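SAM dependent methyltransferase (Aquifex aeolicus, PDB 3DH0) binds S-adenosylmethionine and is probably a methyltransferase that uses it as methyl donor. Local coordinates at residues V41-T46 and P53-M58. Residues are numbered along the deposited sequence; the frame is centred on the assembly and turned at random.
With SAM (S-adenosylmethionine), chain C.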
ATOM      1  N   VAL A  41      -1.402   7.548  -7.612  1.00 26.16           N
ATOM      2  CA  VAL A  41      -1.492   6.620  -6.506  1.00 27.91           C
ATOM      3  C   VAL A  41      -0.257   6.579  -5.621  1.00 27.62           C
ATOM      4  O   VAL A  41       0.872   6.668  -6.097  1.00 27.64           O
ATOM      5  CB  VAL A  41      -1.791   5.199  -7.016  1.00 27.53           C
ATOM      6  CG1 VAL A  41      -0.883   4.862  -8.169  1.00 28.30           C
ATOM      7  CG2 VAL A  41      -1.618   4.198  -5.897  1.00 27.25           C
ATOM      8  N   LEU A  42      -0.498   6.463  -4.318  1.00 27.41           N
ATOM      9  CA  LEU A  42       0.578   6.387  -3.342  1.00 26.81           C
ATOM     10  C   LEU A  42       0.669   4.944  -2.879  1.00 25.67           C
ATOM     11  O   LEU A  42      -0.329   4.355  -2.477  1.00 23.91           O
ATOM     12  CB  LEU A  42       0.304   7.301  -2.141  1.00 25.97           C
ATOM     13  CG  LEU A  42       1.428   7.325  -1.095  1.00 27.01           C
ATOM     14  CD1 LEU A  42       2.701   7.863  -1.733  1.00 27.46           C
ATOM     15  CD2 LEU A  42       1.037   8.176   0.094  1.00 25.67           C
ATOM     16  N   ASP A  43       1.872   4.386  -2.964  1.00 25.21           N
ATOM     17  CA  ASP A  43       2.141   3.014  -2.553  1.00 25.71           C
ATOM     18  C   ASP A  43       2.978   3.161  -1.296  1.00 25.24           C
ATOM     19  O   ASP A  43       4.170   3.413  -1.377  1.00 24.83           O
ATOM     20  CB  ASP A  43       2.932   2.301  -3.653  1.00 26.99           C
ATOM     21  CG  ASP A  43       3.115   0.812  -3.390  1.00 28.94           C
ATOM     22  OD1 ASP A  43       2.426   0.261  -2.503  1.00 30.26           O
ATOM     23  OD2 ASP A  43       3.951   0.187  -4.087  1.00 31.07           O
ATOM     24  N   VAL A  44       2.349   3.000  -0.141  1.00 25.28           N
ATOM     25  CA  VAL A  44       3.033   3.190   1.134  1.00 26.33           C
ATOM     26  C   VAL A  44       4.260   2.311   1.435  1.00 26.99           C
ATOM     27  O   VAL A  44       5.386   2.798   1.386  1.00 29.48           O
ATOM     28  CB  VAL A  44       2.008   3.147   2.282  1.00 26.20           C
ATOM     29  CG1 VAL A  44       2.683   3.383   3.610  1.00 29.47           C
ATOM     30  CG2 VAL A  44       0.973   4.230   2.047  1.00 24.10           C
ATOM     31  N   GLY A  45       4.090   1.042   1.764  1.00 25.41           N
ATOM     32  CA  GLY A  45       5.286   0.249   2.013  1.00 24.67           C
ATOM     33  C   GLY A  45       5.720  -0.381   0.706  1.00 22.73           C
ATOM     34  O   GLY A  45       5.545  -1.582   0.494  1.00 23.32           O
ATOM     35  N   THR A  46       6.291   0.427  -0.177  1.00 20.78           N
ATOM     36  CA  THR A  46       6.686  -0.067  -1.479  1.00 19.03           C
ATOM     37  C   THR A  46       7.628  -1.272  -1.433  1.00 18.79           C
ATOM     38  O   THR A  46       7.598  -2.116  -2.323  1.00 17.35           O
ATOM     39  CB  THR A  46       7.297   1.053  -2.318  1.00 17.80           C
ATOM     40  OG1 THR A  46       7.140   0.733  -3.700  1.00 16.80           O
ATOM     41  CG2 THR A  46       8.769   1.215  -2.013  1.00 18.77           C
ATOM     42  N   PRO A  53       4.722  -2.704 -10.877  1.00 23.27           N
ATOM     43  CA  PRO A  53       4.423  -2.878 -12.303  1.00 23.00           C
ATOM     44  C   PRO A  53       2.918  -2.805 -12.564  1.00 23.09           C
ATOM     45  O   PRO A  53       2.472  -2.421 -13.643  1.00 23.66           O
ATOM     46  CB  PRO A  53       4.985  -4.267 -12.595  1.00 21.63           C
ATOM     47  CG  PRO A  53       6.179  -4.318 -11.701  1.00 21.32           C
ATOM     48  CD  PRO A  53       5.654  -3.746 -10.406  1.00 21.65           C
ATOM     49  N   TYR A  54       2.147  -3.175 -11.551  1.00 22.97           N
ATOM     50  CA  TYR A  54       0.700  -3.191 -11.634  1.00 23.38           C
ATOM     51  C   TYR A  54       0.108  -1.813 -11.567  1.00 23.24           C
ATOM     52  O   TYR A  54      -0.556  -1.375 -12.488  1.00 24.40           O
ATOM     53  CB  TYR A  54       0.153  -4.070 -10.519  1.00 25.61           C
ATOM     54  CG  TYR A  54       0.623  -5.487 -10.671  1.00 27.54           C
ATOM     55  CD1 TYR A  54       0.063  -6.316 -11.638  1.00 26.95           C
ATOM     56  CD2 TYR A  54       1.709  -5.969  -9.931  1.00 29.44           C
ATOM     57  CE1 TYR A  54       0.563  -7.576 -11.882  1.00 27.51           C
ATOM     58  CE2 TYR A  54       2.225  -7.244 -10.174  1.00 30.17           C
ATOM     59  CZ  TYR A  54       1.639  -8.038 -11.162  1.00 29.57           C
ATOM     60  OH  TYR A  54       2.149  -9.279 -11.456  1.00 31.18           O
ATOM     61  N   LEU A  55       0.351  -1.139 -10.455  1.00 23.33           N
ATOM     62  CA  LEU A  55      -0.115   0.223 -10.253  1.00 21.38           C
ATOM     63  C   LEU A  55       0.290   1.084 -11.453  1.00 20.49           C
ATOM     64  O   LEU A  55      -0.488   1.886 -11.960  1.00 19.65           O
ATOM     65  CB  LEU A  55       0.524   0.779  -8.985  1.00 20.91           C
ATOM     66  CG  LEU A  55       0.204   0.021  -7.698  1.00 20.72           C
ATOM     67  CD1 LEU A  55       1.142   0.475  -6.589  1.00 17.81           C
ATOM     68  CD2 LEU A  55      -1.259   0.242  -7.320  1.00 18.13           C
ATOM     69  N   SER A  56       1.525   0.904 -11.895  1.00 18.92           N
ATOM     70  CA  SER A  56       2.045   1.644 -13.025  1.00 19.68           C
ATOM     71  C   SER A  56       1.155   1.443 -14.250  1.00 22.66           C
ATOM     72  O   SER A  56       0.707   2.404 -14.887  1.00 22.51           O
ATOM     73  CB  SER A  56       3.468   1.169 -13.327  1.00 16.25           C
ATOM     74  OG  SER A  56       4.071   1.939 -14.340  1.00 13.05           O
ATOM     75  N   LYS A  57       0.902   0.181 -14.573  1.00 24.64           N
ATOM     76  CA  LYS A  57       0.098  -0.144 -15.727  1.00 27.19           C
ATOM     77  C   LYS A  57      -1.295   0.456 -15.657  1.00 28.65           C
ATOM     78  O   LYS A  57      -1.777   1.029 -16.636  1.00 29.08           O
ATOM     79  CB  LYS A  57      -0.020  -1.656 -15.882  1.00 29.33           C
ATOM     80  CG  LYS A  57      -0.823  -2.070 -17.109  1.00 32.06           C
ATOM     81  CD  LYS A  57      -1.288  -3.516 -17.041  1.00 33.93           C
ATOM     82  CE  LYS A  57      -2.114  -3.887 -18.274  1.00 35.61           C
ATOM     83  NZ  LYS A  57      -2.768  -5.241 -18.160  1.00 34.83           N
ATOM     84  N   MET A  58      -1.932   0.328 -14.495  1.00 29.22           N
ATOM     85  CA  MET A  58      -3.296   0.807 -14.299  1.00 29.23           C
ATOM     86  C   MET A  58      -3.567   2.296 -14.333  1.00 29.15           C
ATOM     87  O   MET A  58      -4.700   2.691 -14.536  1.00 30.42           O
ATOM     88  CB  MET A  58      -3.879   0.236 -13.010  1.00 29.52           C
ATOM     89  CG  MET A  58      -4.449  -1.170 -13.178  1.00 32.92           C
ATOM     90  SD  MET A  58      -5.622  -1.606 -11.881  1.00 35.17           S
ATOM     91  CE  MET A  58      -6.985  -0.524 -12.293  1.00 33.90           C
TER
HETATM   92  N   SAM C 220       4.073  -3.953   0.035  1.00 36.37           N
HETATM   93  CA  SAM C 220       5.328  -4.659  -0.367  1.00 37.77           C
HETATM   94  C   SAM C 220       5.031  -5.715  -1.407  1.00 39.30           C
HETATM   95  O   SAM C 220       3.866  -5.869  -1.775  1.00 40.08           O
HETATM   96  OXT SAM C 220       6.039  -6.372  -1.826  1.00 42.12           O
HETATM   97  CB  SAM C 220       5.967  -5.311   0.855  1.00 37.25           C
HETATM   98  CG  SAM C 220       5.948  -4.354   1.978  1.00 35.07           C
HETATM   99  SD  SAM C 220       6.629  -4.815   3.594  1.00 32.83           S
HETATM  100  CE  SAM C 220       5.436  -6.011   4.196  1.00 34.32           C
HETATM  101  C5' SAM C 220       6.328  -3.360   4.482  1.00 30.92           C
HETATM  102  C4' SAM C 220       7.237  -2.192   4.161  1.00 28.67           C
HETATM  103  O4' SAM C 220       6.735  -1.123   4.955  1.00 27.92           O
HETATM  104  C3' SAM C 220       8.668  -2.366   4.705  1.00 27.94           C
HETATM  105  O3' SAM C 220       9.505  -2.490   3.519  1.00 25.83           O
HETATM  106  C2' SAM C 220       9.013  -1.069   5.410  1.00 25.87           C
HETATM  107  O2' SAM C 220      10.272  -0.473   5.178  1.00 25.94           O
HETATM  108  C1' SAM C 220       7.745  -0.213   5.102  1.00 27.95           C
HETATM  109  N9  SAM C 220       7.297   0.711   6.126  1.00 28.48           N
HETATM  110  C8  SAM C 220       7.148   0.537   7.487  1.00 28.94           C
HETATM  111  N7  SAM C 220       6.698   1.591   8.092  1.00 28.30           N
HETATM  112  C5  SAM C 220       6.538   2.530   7.074  1.00 28.79           C
HETATM  113  C6  SAM C 220       6.074   3.878   7.067  1.00 29.45           C
HETATM  114  N6  SAM C 220       5.686   4.505   8.199  1.00 28.65           N
HETATM  115  N1  SAM C 220       6.029   4.553   5.854  1.00 30.09           N
HETATM  116  C2  SAM C 220       6.428   3.887   4.744  1.00 29.55           C
HETATM  117  N3  SAM C 220       6.873   2.630   4.647  1.00 28.67           N
HETATM  118  C4  SAM C 220       6.902   2.001   5.854  1.00 28.08           C
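The ammonium nitrogen N of S-adenosylmethionine donates a hydrogen bond to Gly45 O at 2.8 Å, just past the end of strand 40-43. Gly45 is the centre of an inverse gamma turn and has no side chain, consistent with the ribose lying close to its backbone. Beside it, Val44 CG1, anti to its own N (chi1 -178°), lies against the adenine at C2 of the ligand. Thr46 OG1 donates to Asp43 OD2 over 3.3 Å, reaching the carboxylate from above its plane and tying the loop back to the strand end. The same carboxylate faces the helix: the Leu55 and Asp43 side chains cross at about a right angle, and Leu55 CD1 lies in van der Waals contact with CB, CG and OD2 of Asp43 (3.8 Å to OD2). The other branch, CD2, meets Val41 CG2 at 4.2 Å, so one leucine spans two residues of the strand that point the same way. This strand-loop-helix is the first part of a beta-alpha-beta unit in a Rossmann-like methyltransferase fold, with a glycine-containing loop at the cofactor. Strand 40-43 runs between parallel neighbours 64-69 and 107-113; Phe111 of the latter touches both Asp43 and Leu55, while Leu30 of helix 26-33 also packs on Leu55.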